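Local atomic coordinates of NAD-dependent epimerase/dehydratase (PDB entry 3DHN), a protein that probably binds NAD or NADP through a Rossmann fold and may act as an oxidoreductase or epimerase, its substrate being undefined. Residues M166-T172 with I192-Y197; F159-A163 with Y197-M201; R106-V110 with M201-L205; L21-L25 with I43-L48; R174-D180 with E213-Y219. All coordinates share one frame; numbering follows the deposited sequence.

Helix 194-206 strings three of the contacts together. Contact 1 sits at its N-terminal end, contact 2 follows with Tyr197 in common, and contact 3 follows with Met201 in common; centres of contacts 2 and 3 lie about 8 Å apart. Both press the helix onto neighbouring strands, 156-161 and 106-110, of the main sheet. Contact 5 pairs strand 213-218, the parallel neighbour of 156-161, with antiparallel edge strand 176-178; its centre is about 8 Å from that of contact 2, and its Tyr219 OH meets Asp196 OD2 of contact 1 at 2.6 Å. Contact 4, about 26 Å from contact 5 between centres, belongs to the sheet's other end, yet its Glu23 salt-bridges Arg171 of contact 1.

Contact 1: residues M166-T172 with I192-Y197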
# COMPACT_ATOMS: atom_id res chain seq x y z
N MSE A 166 -11.20 -2.84 -6.00
CA MSE A 166 -9.96 -3.10 -6.73
C MSE A 166 -9.79 -4.59 -7.06
O MSE A 166 -9.79 -5.43 -6.17
CB MSE A 166 -8.76 -2.61 -5.92
CG MSE A 166 -7.41 -2.97 -6.53
SE MSE A 166 -5.93 -2.00 -5.75
CE MSE A 166 -6.17 -2.51 -3.90
N ARG A 167 -9.61 -4.89 -8.34
CA ARG A 167 -9.46 -6.27 -8.80
C ARG A 167 -8.49 -6.32 -9.97
O ARG A 167 -8.12 -5.28 -10.54
CB ARG A 167 -10.80 -6.82 -9.29
CG ARG A 167 -12.02 -6.16 -8.66
CD ARG A 167 -13.18 -6.05 -9.65
NE ARG A 167 -14.24 -7.00 -9.36
CZ ARG A 167 -15.40 -7.04 -10.01
NH1 ARG A 167 -15.65 -6.17 -10.99
NH2 ARG A 167 -16.32 -7.94 -9.69
N PRO A 168 -8.05 -7.53 -10.35
CA PRO A 168 -7.12 -7.64 -11.48
C PRO A 168 -7.84 -7.09 -12.71
O PRO A 168 -9.03 -7.31 -12.88
CB PRO A 168 -6.85 -9.14 -11.57
CG PRO A 168 -6.98 -9.59 -10.14
CD PRO A 168 -8.21 -8.83 -9.67
N GLY A 169 -7.11 -6.37 -13.55
CA GLY A 169 -7.70 -5.80 -14.75
C GLY A 169 -6.61 -5.50 -15.76
O GLY A 169 -5.71 -6.31 -15.98
N VAL A 170 -6.69 -4.33 -16.37
CA VAL A 170 -5.71 -3.91 -17.36
C VAL A 170 -4.89 -2.74 -16.83
O VAL A 170 -5.37 -1.97 -16.00
CB VAL A 170 -6.41 -3.44 -18.66
CG1 VAL A 170 -5.37 -2.98 -19.69
CG2 VAL A 170 -7.28 -4.56 -19.23
N ARG A 171 -3.65 -2.64 -17.29
CA ARG A 171 -2.77 -1.54 -16.93
C ARG A 171 -3.03 -0.49 -18.02
O ARG A 171 -2.37 -0.49 -19.05
CB ARG A 171 -1.30 -1.98 -16.97
CG ARG A 171 -0.31 -0.89 -16.55
CD ARG A 171 1.14 -1.35 -16.69
NE ARG A 171 2.10 -0.37 -16.18
CZ ARG A 171 2.22 0.87 -16.64
NH1 ARG A 171 1.45 1.29 -17.63
NH2 ARG A 171 3.12 1.70 -16.11
N THR A 172 -4.00 0.38 -17.78
CA THR A 172 -4.36 1.40 -18.76
C THR A 172 -3.46 2.63 -18.73
O THR A 172 -3.18 3.24 -19.77
CB THR A 172 -5.80 1.88 -18.54
OG1 THR A 172 -5.85 2.73 -17.39
CG2 THR A 172 -6.73 0.70 -18.32
N ILE A 192 -10.72 0.57 -9.59
CA ILE A 192 -9.40 0.68 -10.17
C ILE A 192 -8.83 -0.73 -10.34
O ILE A 192 -9.17 -1.64 -9.58
CB ILE A 192 -8.44 1.50 -9.26
CG1 ILE A 192 -7.16 1.86 -10.03
CG2 ILE A 192 -8.11 0.72 -8.00
CD1 ILE A 192 -7.41 2.83 -11.20
N SER A 193 -7.96 -0.91 -11.32
CA SER A 193 -7.34 -2.22 -11.51
C SER A 193 -6.13 -2.32 -10.60
O SER A 193 -5.53 -1.30 -10.23
CB SER A 193 -6.88 -2.41 -12.96
OG SER A 193 -5.72 -1.64 -13.23
N VAL A 194 -5.78 -3.54 -10.23
CA VAL A 194 -4.63 -3.80 -9.39
C VAL A 194 -3.37 -3.35 -10.12
O VAL A 194 -2.45 -2.79 -9.52
CB VAL A 194 -4.51 -5.31 -9.06
CG1 VAL A 194 -3.15 -5.60 -8.47
CG2 VAL A 194 -5.59 -5.71 -8.07
N GLU A 195 -3.34 -3.59 -11.43
CA GLU A 195 -2.18 -3.20 -12.23
C GLU A 195 -2.00 -1.68 -12.29
O GLU A 195 -0.88 -1.18 -12.16
CB GLU A 195 -2.32 -3.77 -13.65
CG GLU A 195 -2.25 -5.30 -13.74
CD GLU A 195 -3.46 -5.99 -13.13
OE1 GLU A 195 -4.55 -5.38 -13.08
OE2 GLU A 195 -3.34 -7.17 -12.71
N ASP A 196 -3.09 -0.93 -12.47
CA ASP A 196 -2.97 0.53 -12.52
C ASP A 196 -2.62 1.11 -11.16
O ASP A 196 -1.93 2.14 -11.07
CB ASP A 196 -4.24 1.19 -13.07
CG ASP A 196 -4.19 1.36 -14.59
OD1 ASP A 196 -3.09 1.62 -15.12
OD2 ASP A 196 -5.25 1.24 -15.25
N TYR A 197 -3.09 0.47 -10.09
CA TYR A 197 -2.78 0.92 -8.74
C TYR A 197 -1.28 0.76 -8.49
O TYR A 197 -0.64 1.61 -7.86
CB TYR A 197 -3.59 0.13 -7.70
CG TYR A 197 -3.18 0.39 -6.27
CD1 TYR A 197 -2.09 -0.28 -5.69
CD2 TYR A 197 -3.87 1.32 -5.49
CE1 TYR A 197 -1.70 -0.01 -4.38
CE2 TYR A 197 -3.49 1.59 -4.18
CZ TYR A 197 -2.41 0.92 -3.62
OH TYR A 197 -2.05 1.18 -2.31
O HOH W 1 -5.10 -8.81 -14.61
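Asp196 OD2 takes two bonds from Thr172, one from OG1 at 2.7 Å and one from the backbone N at 3.0 Å, arriving from opposite faces of the carboxylate. Three residues earlier in the loop, Gly169 N donates to Glu195 OE1 at 2.8 Å, on its syn side; chi2 of 69° folds the glutamate chain back to that amide. Between them Ser193 OG donates to Val170 O at 2.8 Å while accepting from Asp196 N, which makes Ser193 the N-cap of helix 194-206. Here the short parallel pair of strands 165-167 and 191-193 ends and the helix starts, with Val194 N bonded to Arg167 O. On the apolar side, Met166, a selenomethionine, lays CG against Val194 CG2 at 3.6 Å and brings SE obliquely to the Tyr197 ring, 4.2 Å from its centroid, a Met-aromatic contact. Farther out, Tyr219 OH bonds to Asp196 OD2 and lies close to Ser193 OG, and Gly173 N holds Asp196 OD1.

Contact 2: residues F159-A163 with Y197-M201; sequences FFSPA and YAAAM
A buried aromatic stack joins strand 156-161 to the first turns of helix 194-206, which runs roughly antiparallel to it, the two short axes making an angle of 154°. Phe160 and Tyr197 carry it. Their rings lie nearly flat on one another, planes 14° apart and centroids 4.4 Å apart, in an offset stack in which Tyr197 CE2 sits over the rim of the Phe160 face. The side chains run past each other in opposite directions, and the tyrosine hydroxyl therefore ends beside the strand backbone: Tyr197 OH donates to Phe160 O at 2.9 Å, tilted 26° from the carbonyl plane. One residue thus supplies both the stacked ring and the acceptor, which fixes the phenol in this buried site.

Around the pair the packing is apolar. Pro162 CB comes obliquely to the Tyr197 ring, 3.5 Å from CE2. Ala200 points its CB toward the strand and meets Phe160 CZ at 3.8 Å. Met201, a selenomethionine bent at chi2 and chi3, curls round so that CE reaches Phe160 CB at 4.0 Å. Next door Phe215 stacks on Phe160 as well, and Val110 and Ile217 touch Tyr197. A helix laid antiparallel to the strands across the parallel part of the sheet is the layered alpha/beta packing of the Rossmann fold.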
# COMPACT_ATOMS: atom_id res chain seq x y z
N PHE A 159 0.36 7.10 2.56
CA PHE A 159 -0.68 6.07 2.68
C PHE A 159 -1.47 6.16 1.37
O PHE A 159 -2.12 7.17 1.10
CB PHE A 159 -1.58 6.41 3.88
CG PHE A 159 -2.54 5.33 4.27
CD1 PHE A 159 -2.09 4.13 4.83
CD2 PHE A 159 -3.92 5.55 4.18
CE1 PHE A 159 -3.00 3.16 5.29
CE2 PHE A 159 -4.84 4.60 4.63
CZ PHE A 159 -4.38 3.40 5.19
N PHE A 160 -1.43 5.10 0.56
CA PHE A 160 -2.12 5.12 -0.73
C PHE A 160 -3.46 4.36 -0.71
O PHE A 160 -3.50 3.13 -0.80
CB PHE A 160 -1.17 4.55 -1.80
CG PHE A 160 -1.63 4.76 -3.24
CD1 PHE A 160 -2.61 5.70 -3.55
CD2 PHE A 160 -1.05 4.03 -4.27
CE1 PHE A 160 -3.01 5.90 -4.88
CE2 PHE A 160 -1.43 4.22 -5.60
CZ PHE A 160 -2.42 5.15 -5.91
N SER A 161 -4.55 5.11 -0.57
CA SER A 161 -5.90 4.54 -0.53
C SER A 161 -6.40 4.16 -1.92
O SER A 161 -6.62 5.03 -2.77
CB SER A 161 -6.90 5.55 0.06
OG SER A 161 -6.74 5.76 1.45
N PRO A 162 -6.60 2.85 -2.18
CA PRO A 162 -7.10 2.42 -3.49
C PRO A 162 -8.59 2.76 -3.60
O PRO A 162 -9.18 3.22 -2.63
CB PRO A 162 -6.89 0.91 -3.45
CG PRO A 162 -7.07 0.59 -1.98
CD PRO A 162 -6.29 1.69 -1.32
N ALA A 163 -9.18 2.51 -4.76
CA ALA A 163 -10.61 2.75 -4.96
C ALA A 163 -11.37 1.68 -4.17
O ALA A 163 -10.81 0.64 -3.84
CB ALA A 163 -10.96 2.65 -6.45
N TYR A 197 -3.09 0.47 -10.09
CA TYR A 197 -2.78 0.92 -8.74
C TYR A 197 -1.28 0.76 -8.49
O TYR A 197 -0.64 1.61 -7.86
CB TYR A 197 -3.59 0.13 -7.70
CG TYR A 197 -3.18 0.39 -6.27
CD1 TYR A 197 -2.09 -0.28 -5.69
CD2 TYR A 197 -3.87 1.32 -5.49
CE1 TYR A 197 -1.70 -0.01 -4.38
CE2 TYR A 197 -3.49 1.59 -4.18
CZ TYR A 197 -2.41 0.92 -3.62
OH TYR A 197 -2.05 1.18 -2.31
N ALA A 198 -0.71 -0.34 -8.98
CA ALA A 198 0.72 -0.58 -8.79
C ALA A 198 1.55 0.41 -9.59
O ALA A 198 2.57 0.92 -9.11
CB ALA A 198 1.07 -2.01 -9.21
N ALA A 199 1.13 0.68 -10.82
CA ALA A 199 1.86 1.62 -11.67
C ALA A 199 1.94 2.98 -11.01
O ALA A 199 2.98 3.65 -11.07
CB ALA A 199 1.17 1.75 -13.03
N ALA A 200 0.85 3.39 -10.36
CA ALA A 200 0.80 4.68 -9.68
C ALA A 200 1.72 4.69 -8.45
O ALA A 200 2.42 5.68 -8.20
CB ALA A 200 -0.62 5.00 -9.28
N MSE A 201 1.72 3.60 -7.70
CA MSE A 201 2.56 3.48 -6.51
C MSE A 201 4.04 3.60 -6.86
O MSE A 201 4.79 4.28 -6.16
CB MSE A 201 2.30 2.15 -5.80
CG MSE A 201 3.15 1.93 -4.55
SE MSE A 201 2.72 3.14 -3.08
CE MSE A 201 1.84 1.87 -1.90

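Contact 3: residues R106-V110 with M201-L205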
# COMPACT_ATOMS: atom_id res chain seq x y z
N ARG A 106 11.97 7.10 3.82
CA ARG A 106 10.77 7.05 2.98
C ARG A 106 10.02 5.73 3.11
O ARG A 106 10.58 4.66 2.86
CB ARG A 106 11.18 7.27 1.52
CG ARG A 106 10.04 7.29 0.52
CD ARG A 106 9.50 8.69 0.28
NE ARG A 106 8.73 8.73 -0.96
CZ ARG A 106 7.73 9.57 -1.20
NH1 ARG A 106 7.36 10.47 -0.30
NH2 ARG A 106 7.08 9.49 -2.35
N PHE A 107 8.75 5.80 3.48
CA PHE A 107 7.91 4.62 3.67
C PHE A 107 6.57 4.79 2.97
O PHE A 107 5.86 5.76 3.22
CB PHE A 107 7.70 4.40 5.18
CG PHE A 107 6.74 3.29 5.53
CD1 PHE A 107 7.03 1.97 5.22
CD2 PHE A 107 5.57 3.57 6.23
CE1 PHE A 107 6.17 0.94 5.60
CE2 PHE A 107 4.70 2.54 6.61
CZ PHE A 107 5.00 1.23 6.30
N LEU A 108 6.24 3.86 2.07
CA LEU A 108 4.96 3.90 1.35
C LEU A 108 4.13 2.69 1.76
O LEU A 108 4.62 1.56 1.79
CB LEU A 108 5.19 3.89 -0.17
CG LEU A 108 6.02 5.05 -0.74
CD1 LEU A 108 7.48 4.62 -0.86
CD2 LEU A 108 5.48 5.43 -2.11
N MSE A 109 2.86 2.93 2.07
CA MSE A 109 1.99 1.85 2.53
C MSE A 109 0.72 1.67 1.71
O MSE A 109 0.08 2.64 1.31
CB MSE A 109 1.61 2.11 3.99
CG MSE A 109 0.83 1.00 4.69
SE MSE A 109 0.36 1.46 6.54
CE MSE A 109 -0.85 -0.00 6.93
N VAL A 110 0.35 0.43 1.44
CA VAL A 110 -0.89 0.16 0.72
C VAL A 110 -2.01 0.41 1.73
O VAL A 110 -2.06 -0.25 2.77
CB VAL A 110 -0.95 -1.31 0.24
CG1 VAL A 110 -2.32 -1.60 -0.39
CG2 VAL A 110 0.17 -1.57 -0.75
N MSE A 201 1.72 3.60 -7.70
CA MSE A 201 2.56 3.48 -6.51
C MSE A 201 4.04 3.60 -6.86
O MSE A 201 4.79 4.28 -6.16
CB MSE A 201 2.30 2.15 -5.80
CG MSE A 201 3.15 1.93 -4.55
SE MSE A 201 2.72 3.14 -3.08
CE MSE A 201 1.84 1.87 -1.90
N ILE A 202 4.48 2.93 -7.92
CA ILE A 202 5.88 3.03 -8.31
C ILE A 202 6.20 4.42 -8.87
O ILE A 202 7.33 4.88 -8.78
CB ILE A 202 6.29 1.92 -9.30
CG1 ILE A 202 6.03 0.55 -8.67
CG2 ILE A 202 7.80 2.01 -9.62
CD1 ILE A 202 6.62 0.40 -7.26
N ASP A 203 5.20 5.09 -9.45
CA ASP A 203 5.39 6.45 -9.96
C ASP A 203 5.71 7.38 -8.77
O ASP A 203 6.56 8.26 -8.87
CB ASP A 203 4.12 6.96 -10.64
CG ASP A 203 4.00 6.52 -12.08
OD1 ASP A 203 4.89 5.78 -12.56
OD2 ASP A 203 3.01 6.92 -12.73
N GLU A 204 4.99 7.17 -7.65
CA GLU A 204 5.19 7.98 -6.44
C GLU A 204 6.56 7.68 -5.84
O GLU A 204 7.21 8.56 -5.27
CB GLU A 204 4.08 7.68 -5.42
CG GLU A 204 4.17 8.45 -4.10
CD GLU A 204 4.27 9.96 -4.27
OE1 GLU A 204 3.67 10.50 -5.22
OE2 GLU A 204 4.93 10.62 -3.44
N LEU A 205 7.00 6.44 -5.97
CA LEU A 205 8.30 6.02 -5.47
C LEU A 205 9.42 6.64 -6.30
O LEU A 205 10.38 7.19 -5.76
CB LEU A 205 8.40 4.50 -5.55
CG LEU A 205 9.79 3.89 -5.30
CD1 LEU A 205 10.09 3.88 -3.81
CD2 LEU A 205 9.83 2.49 -5.87
O HOH W 2 10.37 7.22 -2.92
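With CG opposite its backbone N, the Arg106 chain leaves the strand toward the helix, and a bend at chi2 (92°) turns its guanidinium to Glu204, whose own chain starts out the same way and folds at chi2 to meet it. Arg106 NH2 then grips Glu204 twice: a salt bridge to OE2 at 2.7 Å, met on the anti side and almost in the guanidinium plane, and a bond to the backbone O at 3.1 Å. Guanidinium and carboxylate planes stand 48° apart. A water accepts from Arg106 NE and donates to Leu205 O. The buried charges are shared further, since Asp156 forms a salt bridge with Arg106 NH1 while the backbone N atoms of Lys209 and His210 donate to Glu204 OE2.

Farther along the strand, Leu108 points toward the helix. Its CD2 touches both Met201 SE, at 3.7 Å, and Glu204 CG, at 3.8 Å; its CD1 branch meets Leu205 CD1 at 4.0 Å. Met201 reaches farther along the strand to put CE against Val110 CG2, also at 4.0 Å. Strand 106-110 and segment 201-205 of helix 194-206 run almost antiparallel, at 170°, as expected for a helix packed over the parallel strands of a Rossmann fold.

Contact 4: residues L21-L25 with I43-L48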
# COMPACT_ATOMS: atom_id res chain seq x y z
N LEU A 21 5.52 -5.98 -7.15
CA LEU A 21 6.80 -6.65 -7.36
C LEU A 21 7.23 -6.59 -8.82
O LEU A 21 8.36 -6.20 -9.13
CB LEU A 21 6.69 -8.11 -6.89
CG LEU A 21 7.95 -8.98 -6.94
CD1 LEU A 21 9.10 -8.28 -6.22
CD2 LEU A 21 7.65 -10.32 -6.29
N ASN A 22 6.33 -6.97 -9.72
CA ASN A 22 6.61 -6.97 -11.16
C ASN A 22 6.78 -5.56 -11.73
O ASN A 22 7.68 -5.33 -12.56
CB ASN A 22 5.49 -7.70 -11.90
CG ASN A 22 5.44 -9.19 -11.56
OD1 ASN A 22 4.40 -9.72 -11.17
ND2 ASN A 22 6.57 -9.86 -11.71
N GLU A 23 5.94 -4.63 -11.30
CA GLU A 23 6.02 -3.25 -11.77
C GLU A 23 7.35 -2.59 -11.39
O GLU A 23 7.91 -1.83 -12.18
CB GLU A 23 4.85 -2.44 -11.21
CG GLU A 23 4.86 -0.96 -11.56
CD GLU A 23 4.47 -0.68 -13.00
OE1 GLU A 23 3.74 -1.50 -13.59
OE2 GLU A 23 4.87 0.38 -13.54
N ALA A 24 7.85 -2.88 -10.19
CA ALA A 24 9.11 -2.29 -9.74
C ALA A 24 10.32 -2.87 -10.47
O ALA A 24 11.26 -2.14 -10.81
CB ALA A 24 9.26 -2.48 -8.24
N LEU A 25 10.33 -4.18 -10.69
CA LEU A 25 11.45 -4.80 -11.39
C LEU A 25 11.49 -4.34 -12.84
O LEU A 25 12.56 -4.04 -13.38
CB LEU A 25 11.34 -6.33 -11.32
CG LEU A 25 11.47 -6.94 -9.93
CD1 LEU A 25 11.00 -8.39 -9.96
CD2 LEU A 25 12.92 -6.84 -9.45
N ILE A 43 9.93 -15.83 -10.04
CA ILE A 43 10.52 -14.78 -10.85
C ILE A 43 12.04 -14.94 -10.85
O ILE A 43 12.66 -15.17 -9.81
CB ILE A 43 10.15 -13.38 -10.32
CG1 ILE A 43 8.68 -13.10 -10.60
CG2 ILE A 43 11.04 -12.32 -10.96
CD1 ILE A 43 8.20 -11.77 -10.08
N GLU A 44 12.63 -14.81 -12.04
CA GLU A 44 14.07 -14.95 -12.20
C GLU A 44 14.62 -13.62 -12.69
O GLU A 44 14.31 -13.18 -13.80
CB GLU A 44 14.34 -16.07 -13.20
CG GLU A 44 15.72 -16.69 -13.12
CD GLU A 44 15.83 -17.93 -13.99
OE1 GLU A 44 15.21 -18.97 -13.63
OE2 GLU A 44 16.52 -17.88 -15.03
N ASN A 45 15.41 -12.96 -11.85
CA ASN A 45 15.98 -11.65 -12.16
C ASN A 45 17.11 -11.35 -11.17
O ASN A 45 16.97 -11.54 -9.97
CB ASN A 45 14.87 -10.60 -12.06
CG ASN A 45 15.38 -9.18 -12.08
OD1 ASN A 45 16.10 -8.76 -11.17
ND2 ASN A 45 15.01 -8.43 -13.10
N GLU A 46 18.25 -10.88 -11.69
CA GLU A 46 19.39 -10.59 -10.83
C GLU A 46 19.20 -9.41 -9.88
O GLU A 46 19.99 -9.21 -8.96
CB GLU A 46 20.65 -10.36 -11.67
CG GLU A 46 20.64 -9.08 -12.49
CD GLU A 46 22.04 -8.65 -12.88
OE1 GLU A 46 23.01 -9.36 -12.54
OE2 GLU A 46 22.18 -7.59 -13.54
N HIS A 47 18.15 -8.62 -10.10
CA HIS A 47 17.86 -7.47 -9.25
C HIS A 47 16.83 -7.85 -8.19
O HIS A 47 16.19 -6.98 -7.60
CB HIS A 47 17.30 -6.32 -10.08
CG HIS A 47 18.32 -5.66 -10.96
ND1 HIS A 47 19.11 -6.35 -11.85
CD2 HIS A 47 18.66 -4.35 -11.09
CE1 HIS A 47 19.89 -5.51 -12.50
NE2 HIS A 47 19.63 -4.29 -12.06
N LEU A 48 16.68 -9.15 -7.93
CA LEU A 48 15.70 -9.62 -6.96
C LEU A 48 16.22 -10.57 -5.88
O LEU A 48 16.92 -11.54 -6.17
CB LEU A 48 14.52 -10.29 -7.68
CG LEU A 48 13.42 -10.93 -6.82
CD1 LEU A 48 12.66 -9.84 -6.05
CD2 LEU A 48 12.46 -11.71 -7.70
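Leu21 and Leu25, one turn apart on helix 14-25, make the close-packed half of this contact with Ile43 and Leu48. Leu21 divides its methyls between the two: the chain crosses that of Leu48 at about a right angle, with Leu21 CD1 3.9 Å from Leu48 CD1, and CD2 meets Ile43 CD1 tip to tip at 4.1 Å. Leu25 is directed by chi1 of -66°, which sets CG on the side away from its carbonyl carbon; its CD1 then reaches Ile43 CG2, again at 4.1 Å, while CD2 lies over the loop backbone, 3.8 Å from His47 O and 4.2 Å from Leu48 CB. Val31 and Ala33 of strand 30-34 touch Leu25 and Leu21 as well, and the leucines are held between the sheet and the loop.

This is the first beta-alpha-beta unit of the Rossmann fold, helix 14-25 connecting strands 6-10 and 30-34, with the loop before edge strand 48-51 packed against the helix. The loop shapes itself through a type I turn from Asn45 to Leu48, in which Leu48 N bonds to Asn45 O at 3.2 Å.

Toward solvent the fit becomes looser. Asn45 slides past Leu25 in the opposite direction, with Asn45 OD1 4.1 Å from Leu25 CD2; of the His47 side chain, CB is nearest to that methyl, at 4.5 Å.

Contact 5: residues R174-D180 with E213-Y219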
# COMPACT_ATOMS: atom_id res chain seq x y z
N ARG A 174 -4.32 5.25 -17.41
CA ARG A 174 -5.23 6.39 -17.35
C ARG A 174 -6.18 6.31 -16.16
O ARG A 174 -6.97 5.37 -16.04
CB ARG A 174 -6.04 6.48 -18.65
CG ARG A 174 -5.21 6.74 -19.89
CD ARG A 174 -6.08 7.03 -21.10
NE ARG A 174 -6.56 8.41 -21.10
CZ ARG A 174 -7.83 8.76 -20.93
NH1 ARG A 174 -8.76 7.84 -20.75
NH2 ARG A 174 -8.16 10.05 -20.94
N TYR A 175 -6.12 7.33 -15.30
CA TYR A 175 -6.96 7.39 -14.11
C TYR A 175 -6.82 8.75 -13.45
O TYR A 175 -5.94 9.54 -13.82
CB TYR A 175 -6.53 6.31 -13.12
CG TYR A 175 -5.03 6.24 -12.93
CD1 TYR A 175 -4.36 7.19 -12.16
CD2 TYR A 175 -4.28 5.25 -13.56
CE1 TYR A 175 -2.97 7.16 -12.03
CE2 TYR A 175 -2.89 5.21 -13.44
CZ TYR A 175 -2.25 6.17 -12.68
OH TYR A 175 -0.87 6.13 -12.56
N ARG A 176 -7.67 9.01 -12.47
CA ARG A 176 -7.64 10.26 -11.72
C ARG A 176 -6.95 10.04 -10.36
O ARG A 176 -7.14 9.01 -9.71
CB ARG A 176 -9.08 10.75 -11.51
CG ARG A 176 -9.28 11.79 -10.41
CD ARG A 176 -8.88 13.19 -10.86
NE ARG A 176 -9.85 14.17 -10.39
CZ ARG A 176 -9.73 14.87 -9.27
NH1 ARG A 176 -8.67 14.70 -8.49
NH2 ARG A 176 -10.67 15.73 -8.92
N LEU A 177 -6.12 11.01 -9.96
CA LEU A 177 -5.44 10.94 -8.67
C LEU A 177 -6.10 11.99 -7.79
O LEU A 177 -6.27 13.14 -8.18
CB LEU A 177 -3.94 11.22 -8.80
CG LEU A 177 -3.11 10.13 -9.50
CD1 LEU A 177 -1.67 10.58 -9.61
CD2 LEU A 177 -3.20 8.82 -8.74
N GLY A 178 -6.49 11.57 -6.59
CA GLY A 178 -7.14 12.50 -5.68
C GLY A 178 -6.43 12.57 -4.35
O GLY A 178 -5.32 12.05 -4.20
N LYS A 179 -7.07 13.22 -3.39
CA LYS A 179 -6.50 13.37 -2.06
C LYS A 179 -7.30 12.58 -1.03
O LYS A 179 -7.02 11.40 -0.81
CB LYS A 179 -6.46 14.86 -1.68
CG LYS A 179 -5.50 15.17 -0.53
CD LYS A 179 -5.53 16.65 -0.16
CE LYS A 179 -4.28 17.05 0.62
NZ LYS A 179 -4.07 16.24 1.85
N ASP A 180 -8.32 13.19 -0.43
CA ASP A 180 -9.11 12.50 0.59
C ASP A 180 -10.53 12.08 0.21
O ASP A 180 -11.18 11.34 0.96
CB ASP A 180 -9.17 13.34 1.86
CG ASP A 180 -7.80 13.57 2.48
OD1 ASP A 180 -7.02 12.59 2.56
OD2 ASP A 180 -7.51 14.72 2.88
N GLU A 213 1.42 12.08 3.98
CA GLU A 213 -0.01 12.24 3.71
C GLU A 213 -0.61 11.07 2.93
O GLU A 213 0.10 10.16 2.47
CB GLU A 213 -0.25 13.53 2.93
CG GLU A 213 0.29 13.53 1.50
CD GLU A 213 0.40 14.94 0.93
OE1 GLU A 213 -0.56 15.73 1.07
OE2 GLU A 213 1.45 15.27 0.33
N ARG A 214 -1.92 11.10 2.78
CA ARG A 214 -2.64 10.07 2.05
C ARG A 214 -3.10 10.63 0.71
O ARG A 214 -3.36 11.83 0.59
CB ARG A 214 -3.86 9.61 2.86
CG ARG A 214 -4.78 8.59 2.17
CD ARG A 214 -5.90 9.25 1.36
NE ARG A 214 -6.88 9.93 2.21
CZ ARG A 214 -7.78 9.32 2.97
NH1 ARG A 214 -7.86 7.99 3.00
NH2 ARG A 214 -8.60 10.04 3.73
N PHE A 215 -3.15 9.77 -0.31
CA PHE A 215 -3.69 10.16 -1.60
C PHE A 215 -4.48 8.97 -2.12
O PHE A 215 -4.39 7.87 -1.56
CB PHE A 215 -2.62 10.68 -2.59
CG PHE A 215 -1.74 9.62 -3.21
CD1 PHE A 215 -0.75 8.99 -2.47
CD2 PHE A 215 -1.85 9.33 -4.56
CE1 PHE A 215 0.13 8.08 -3.08
CE2 PHE A 215 -0.99 8.43 -5.18
CZ PHE A 215 0.01 7.81 -4.43
N THR A 216 -5.27 9.17 -3.17
CA THR A 216 -6.11 8.11 -3.69
C THR A 216 -6.19 8.06 -5.21
O THR A 216 -5.66 8.94 -5.91
CB THR A 216 -7.53 8.21 -3.06
OG1 THR A 216 -8.30 7.04 -3.39
CG2 THR A 216 -8.24 9.47 -3.55
N ILE A 217 -6.88 7.05 -5.72
CA ILE A 217 -6.98 6.85 -7.16
C ILE A 217 -8.34 6.26 -7.55
O ILE A 217 -9.04 5.68 -6.71
CB ILE A 217 -5.85 5.88 -7.62
CG1 ILE A 217 -5.81 5.76 -9.14
CG2 ILE A 217 -6.08 4.48 -7.00
CD1 ILE A 217 -4.60 4.98 -9.65
N GLY A 218 -8.70 6.40 -8.82
CA GLY A 218 -9.96 5.85 -9.30
C GLY A 218 -10.20 6.15 -10.77
O GLY A 218 -9.68 7.13 -11.29
N TYR A 219 -10.96 5.30 -11.44
CA TYR A 219 -11.27 5.51 -12.86
C TYR A 219 -12.38 6.56 -13.00
O TYR A 219 -13.22 6.72 -12.11
CB TYR A 219 -11.73 4.21 -13.53
CG TYR A 219 -10.63 3.21 -13.79
CD1 TYR A 219 -9.43 3.59 -14.39
CD2 TYR A 219 -10.81 1.85 -13.48
CE1 TYR A 219 -8.43 2.65 -14.67
CE2 TYR A 219 -9.84 0.91 -13.76
CZ TYR A 219 -8.65 1.31 -14.35
OH TYR A 219 -7.67 0.37 -14.60
O HOH W 3 -4.53 13.66 2.70
O HOH W 4 -2.18 16.99 3.57
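Ile217 reaches from its strand to Tyr175, the CB lying 4.1 Å from Leu177 CD2 of the partner strand. Its CG1, set opposite the backbone N (chi1 -173°), runs on past Arg176 O to 3.6 Å from Tyr175 CD1. At the tip CD1 rests over the face of the Tyr175 ring, 3.5 Å from the centroid and 18° off its normal, a CH-pi contact.

The backbones pair through Arg176 with Gly218 and Gly178 with Thr216, each pair bonded both ways; Gly178 N to Thr216 O is the shortest at 2.8 Å. Past the pairing, Asp180 OD1 offers its anti lone pair to Arg214 NE at 2.7 Å, and a water links the same oxygen to Lys179 NZ and Arg214 O. Ser161 OG and Ser115 OG bond to Arg214 NH1. Strand 213-218 continues the parallel, Rossmann-type sheet beside strand 156-161, and edge strand 176-178 closes it antiparallel.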